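Long-range contact in tumor necrosis factor receptor superfamily member 11B (Mus musculus, PDB 4E4D), which acts as a secreted decoy receptor for the cytokine RANKL, thereby neutralising its role in osteoclast formation and helping to regulate bone homeostasis: residues G89-R101 with V110-K122. Numbering follows the deposited sequence.
Sequences GRYLEIEFCLKHR and VQAGTPERNTVCK
In the third cysteine-rich repeat of this TNF-receptor-type ectodomain, the hairpin 90-99 meets the loop between strands 107-111 and 120-123, and Tyr91 stacks on Asn118. The Asn118 amide lies over one face of the tyrosine ring, the two planes only 14° apart, and Asn118 CB adds a CH-pi contact 3.8 Å from the Tyr91 ring centroid. With CG anti to the backbone N (chi1 -162°), the Asn118 side chain spans the gap to the other segment. OD1 accepts the backbone N-H of Arg101, with 2.9 Å from Asn118 OD1 to Arg101 N, in the amide plane and on a lone pair, at an N-H...O angle of 163°. The same oxygen takes a bent bond from the next residue of its own segment, Thr119 N to Asn118 OD1 2.7 Å, this donor standing above the amide plane. At the loop's tip, a type I turn from Thr114 to Arg117 presents Pro115 O to the hairpin: Leu92 N to Pro115 O, 3.3 Å, is a long bond. The His100 ring lies with Gly113 CA over one face, and His100 CB meets Thr119 CG2 at 3.5 Å. Thr119 OG1 gives a weak bond to Arg101 O. Disulfides Cys86-Cys97 and Cys103-Cys121 tie the two segments to neighbouring parts of the chain. In the type II' turn from Glu93 to Phe96, Glu95 reaches basic side chains on two chains of another protein, placing this hairpin end in that interface. Two donors and the ring should restrain the Asn118 amide's rotation, while Arg101 N, the stack and the Leu92-Pro115 bond join the segments without regular strand pairing.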
loop_
_atom_site.group_PDB
_atom_site.type_symbol
_atom_site.label_atom_id
_atom_site.label_comp_id
_atom_site.label_asym_id
_atom_site.label_seq_id
_atom_site.Cartn_x
_atom_site.Cartn_y
_atom_site.Cartn_z
ATOM N N GLY B 89 23.213 17.353 17.429
ATOM C CA GLY B 89 23.000 18.139 16.230
ATOM C C GLY B 89 21.960 17.538 15.305
ATOM O O GLY B 89 21.780 18.006 14.180
ATOM N N ARG B 90 21.270 16.503 15.773
ATOM C CA ARG B 90 20.251 15.836 14.968
ATOM C C ARG B 90 18.969 15.612 15.762
ATOM O O ARG B 90 18.960 15.707 16.989
ATOM C CB ARG B 90 20.775 14.496 14.451
ATOM C CG ARG B 90 21.974 14.616 13.533
ATOM C CD ARG B 90 22.457 13.256 13.062
ATOM N NE ARG B 90 23.576 13.374 12.132
ATOM C CZ ARG B 90 23.452 13.598 10.826
ATOM N NH1 ARG B 90 22.254 13.730 10.272
ATOM N NH2 ARG B 90 24.536 13.694 10.068
ATOM N N TYR B 91 17.888 15.317 15.047
ATOM C CA TYR B 91 16.606 15.020 15.673
ATOM C C TYR B 91 15.876 13.969 14.847
ATOM O O TYR B 91 16.106 13.847 13.643
ATOM C CB TYR B 91 15.756 16.285 15.776
ATOM C CG TYR B 91 15.181 16.735 14.454
ATOM C CD1 TYR B 91 15.983 17.337 13.496
ATOM C CD2 TYR B 91 13.836 16.555 14.163
ATOM C CE1 TYR B 91 15.462 17.747 12.285
ATOM C CE2 TYR B 91 13.306 16.962 12.957
ATOM C CZ TYR B 91 14.123 17.557 12.021
ATOM O OH TYR B 91 13.600 17.965 10.817
ATOM N N LEU B 92 14.995 13.212 15.492
ATOM C CA LEU B 92 14.286 12.134 14.816
ATOM C C LEU B 92 13.114 12.662 13.992
ATOM O O LEU B 92 12.147 13.198 14.535
ATOM C CB LEU B 92 13.789 11.103 15.830
ATOM C CG LEU B 92 13.120 9.862 15.232
ATOM C CD1 LEU B 92 14.085 9.111 14.326
ATOM C CD2 LEU B 92 12.598 8.952 16.332
ATOM N N GLU B 93 13.218 12.509 12.675
ATOM C CA GLU B 93 12.153 12.896 11.759
ATOM C C GLU B 93 11.692 11.672 10.973
ATOM O O GLU B 93 12.378 11.217 10.058
ATOM C CB GLU B 93 12.644 13.986 10.803
ATOM C CG GLU B 93 11.604 14.458 9.798
ATOM C CD GLU B 93 10.406 15.118 10.455
ATOM O OE1 GLU B 93 9.402 15.364 9.754
ATOM O OE2 GLU B 93 10.469 15.397 11.670
ATOM N N ILE B 94 10.528 11.146 11.340
ATOM C CA ILE B 94 9.988 9.931 10.729
ATOM C C ILE B 94 10.922 8.733 10.939
ATOM O O ILE B 94 10.824 8.043 11.953
ATOM C CB ILE B 94 9.674 10.126 9.224
ATOM C CG1 ILE B 94 8.481 11.067 9.041
ATOM C CG2 ILE B 94 9.338 8.801 8.561
ATOM C CD1 ILE B 94 8.804 12.526 9.221
ATOM N N GLU B 95 11.830 8.493 9.993
ATOM C CA GLU B 95 12.682 7.305 10.033
ATOM C C GLU B 95 14.159 7.613 10.262
ATOM O O GLU B 95 14.940 6.709 10.561
ATOM C CB GLU B 95 12.554 6.513 8.729
ATOM C CG GLU B 95 11.312 5.645 8.631
ATOM C CD GLU B 95 11.275 4.555 9.682
ATOM O OE1 GLU B 95 12.320 3.912 9.915
ATOM O OE2 GLU B 95 10.200 4.343 10.281
ATOM N N PHE B 96 14.547 8.875 10.116
ATOM C CA PHE B 96 15.965 9.221 10.135
ATOM C C PHE B 96 16.291 10.385 11.061
ATOM O O PHE B 96 15.456 11.252 11.316
ATOM C CB PHE B 96 16.440 9.538 8.717
ATOM C CG PHE B 96 16.272 8.397 7.756
ATOM C CD1 PHE B 96 17.036 7.250 7.889
ATOM C CD2 PHE B 96 15.354 8.468 6.722
ATOM C CE1 PHE B 96 16.887 6.197 7.012
ATOM C CE2 PHE B 96 15.201 7.416 5.840
ATOM C CZ PHE B 96 15.970 6.279 5.987
ATOM N N CYS B 97 17.525 10.389 11.555
ATOM C CA CYS B 97 18.025 11.485 12.371
ATOM C C CYS B 97 18.592 12.572 11.467
ATOM O O CYS B 97 19.762 12.533 11.088
ATOM C CB CYS B 97 19.105 10.985 13.330
ATOM S SG CYS B 97 18.523 9.751 14.513
ATOM N N LEU B 98 17.749 13.535 11.110
ATOM C CA LEU B 98 18.161 14.630 10.241
ATOM C C LEU B 98 18.851 15.727 11.043
ATOM O O LEU B 98 18.612 15.876 12.241
ATOM C CB LEU B 98 16.950 15.212 9.514
ATOM C CG LEU B 98 16.104 14.216 8.720
ATOM C CD1 LEU B 98 14.986 14.934 7.983
ATOM C CD2 LEU B 98 16.968 13.425 7.751
ATOM N N LYS B 99 19.704 16.493 10.373
ATOM C CA LYS B 99 20.381 17.617 11.005
ATOM C C LYS B 99 19.380 18.730 11.281
ATOM O O LYS B 99 18.367 18.848 10.591
ATOM C CB LYS B 99 21.492 18.149 10.102
ATOM C CG LYS B 99 22.560 17.133 9.740
ATOM C CD LYS B 99 23.598 17.757 8.819
ATOM C CE LYS B 99 24.640 16.749 8.366
ATOM N NZ LYS B 99 25.642 17.374 7.453
ATOM N N HIS B 100 19.666 19.549 12.288
ATOM C CA HIS B 100 18.800 20.674 12.615
ATOM C C HIS B 100 18.836 21.719 11.504
ATOM O O HIS B 100 19.871 21.935 10.873
ATOM C CB HIS B 100 19.219 21.309 13.940
ATOM C CG HIS B 100 19.055 20.404 15.121
ATOM N ND1 HIS B 100 20.126 19.886 15.816
ATOM C CD2 HIS B 100 17.944 19.922 15.728
ATOM C CE1 HIS B 100 19.683 19.126 16.802
ATOM N NE2 HIS B 100 18.363 19.131 16.771
ATOM N N ARG B 101 17.697 22.365 11.270
ATOM C CA ARG B 101 17.577 23.371 10.221
ATOM C C ARG B 101 18.676 24.419 10.344
ATOM O O ARG B 101 19.143 24.715 11.445
ATOM C CB ARG B 101 16.207 24.049 10.296
ATOM C CG ARG B 101 15.949 25.057 9.186
ATOM C CD ARG B 101 14.604 25.753 9.352
ATOM N NE ARG B 101 13.483 24.813 9.329
ATOM C CZ ARG B 101 12.940 24.247 10.404
ATOM N NH1 ARG B 101 13.399 24.509 11.621
ATOM N NH2 ARG B 101 11.922 23.409 10.262
ATOM N N VAL B 110 16.479 30.890 17.219
ATOM C CA VAL B 110 15.997 31.429 18.486
ATOM C C VAL B 110 15.826 30.321 19.524
ATOM O O VAL B 110 16.007 30.547 20.720
ATOM C CB VAL B 110 14.660 32.182 18.313
ATOM C CG1 VAL B 110 13.548 31.226 17.905
ATOM C CG2 VAL B 110 14.293 32.916 19.595
ATOM N N GLN B 111 15.476 29.125 19.061
ATOM C CA GLN B 111 15.310 27.981 19.949
ATOM C C GLN B 111 16.202 26.826 19.504
ATOM O O GLN B 111 16.236 26.476 18.324
ATOM C CB GLN B 111 13.849 27.531 19.972
ATOM C CG GLN B 111 13.551 26.446 20.994
ATOM C CD GLN B 111 12.106 25.988 20.953
ATOM O OE1 GLN B 111 11.335 26.403 20.088
ATOM N NE2 GLN B 111 11.732 25.128 21.893
ATOM N N ALA B 112 16.919 26.238 20.455
ATOM C CA ALA B 112 17.828 25.136 20.163
ATOM C C ALA B 112 17.066 23.921 19.646
ATOM O O ALA B 112 15.836 23.903 19.638
ATOM C CB ALA B 112 18.627 24.770 21.404
ATOM N N GLY B 113 17.810 22.904 19.220
ATOM C CA GLY B 113 17.217 21.709 18.651
ATOM C C GLY B 113 17.360 20.493 19.544
ATOM O O GLY B 113 18.454 19.951 19.706
ATOM N N THR B 114 16.246 20.065 20.127
ATOM C CA THR B 114 16.218 18.869 20.959
ATOM C C THR B 114 16.328 17.637 20.067
ATOM O O THR B 114 15.930 17.677 18.904
ATOM C CB THR B 114 14.907 18.797 21.769
ATOM O OG1 THR B 114 14.685 20.046 22.435
ATOM C CG2 THR B 114 14.956 17.681 22.801
ATOM N N PRO B 115 16.878 16.536 20.600
ATOM C CA PRO B 115 16.930 15.295 19.818
ATOM C C PRO B 115 15.554 14.778 19.387
ATOM O O PRO B 115 15.483 13.783 18.664
ATOM C CB PRO B 115 17.595 14.308 20.781
ATOM C CG PRO B 115 18.438 15.161 21.659
ATOM C CD PRO B 115 17.678 16.441 21.835
ATOM N N GLU B 116 14.485 15.441 19.820
ATOM C CA GLU B 116 13.133 15.068 19.416
ATOM C C GLU B 116 12.421 16.201 18.676
ATOM O O GLU B 116 11.285 16.036 18.230
ATOM C CB GLU B 116 12.305 14.657 20.637
ATOM C CG GLU B 116 12.682 13.306 21.230
ATOM C CD GLU B 116 14.058 13.302 21.872
ATOM O OE1 GLU B 116 14.549 14.388 22.250
ATOM O OE2 GLU B 116 14.651 12.208 21.999
ATOM N N ARG B 117 13.082 17.347 18.546
ATOM C CA ARG B 117 12.479 18.499 17.883
ATOM C C ARG B 117 13.509 19.302 17.096
ATOM O O ARG B 117 14.669 19.405 17.492
ATOM C CB ARG B 117 11.787 19.400 18.907
ATOM C CG ARG B 117 10.729 18.690 19.735
ATOM C CD ARG B 117 9.888 19.672 20.533
ATOM N NE ARG B 117 8.929 18.991 21.400
ATOM C CZ ARG B 117 7.771 18.478 20.992
ATOM N NH1 ARG B 117 7.409 18.556 19.717
ATOM N NH2 ARG B 117 6.971 17.879 21.862
ATOM N N ASN B 118 13.069 19.874 15.981
ATOM C CA ASN B 118 13.949 20.647 15.114
ATOM C C ASN B 118 14.122 22.073 15.630
ATOM O O ASN B 118 13.322 22.550 16.436
ATOM C CB ASN B 118 13.392 20.661 13.690
ATOM C CG ASN B 118 14.431 21.052 12.659
ATOM O OD1 ASN B 118 15.607 21.226 12.978
ATOM N ND2 ASN B 118 14.003 21.179 11.408
ATOM N N THR B 119 15.171 22.749 15.169
ATOM C CA THR B 119 15.447 24.114 15.603
ATOM C C THR B 119 14.445 25.099 15.011
ATOM O O THR B 119 14.050 24.978 13.852
ATOM C CB THR B 119 16.868 24.559 15.205
ATOM O OG1 THR B 119 17.080 24.306 13.810
ATOM C CG2 THR B 119 17.910 23.811 16.019
ATOM N N VAL B 120 14.041 26.074 15.819
ATOM C CA VAL B 120 13.110 27.105 15.376
ATOM C C VAL B 120 13.864 28.383 15.034
ATOM O O VAL B 120 14.591 28.927 15.866
ATOM C CB VAL B 120 12.065 27.420 16.463
ATOM C CG1 VAL B 120 11.084 28.473 15.969
ATOM C CG2 VAL B 120 11.332 26.152 16.880
ATOM N N CYS B 121 13.691 28.857 13.804
ATOM C CA CYS B 121 14.338 30.085 13.358
ATOM C C CYS B 121 13.345 31.238 13.347
ATOM O O CYS B 121 12.136 31.031 13.462
ATOM C CB CYS B 121 14.935 29.897 11.962
ATOM S SG CYS B 121 16.261 28.669 11.875
ATOM N N LYS B 122 13.861 32.453 13.208
ATOM C CA LYS B 122 13.024 33.645 13.182
ATOM C C LYS B 122 13.845 34.854 12.750
ATOM O O LYS B 122 15.034 34.947 13.052
ATOM C CB LYS B 122 12.413 33.895 14.563
ATOM C CG LYS B 122 11.542 35.137 14.638
ATOM C CD LYS B 122 10.990 35.347 16.038
ATOM C CE LYS B 122 10.121 36.592 16.118
ATOM N NZ LYS B 122 10.886 37.839 15.836
#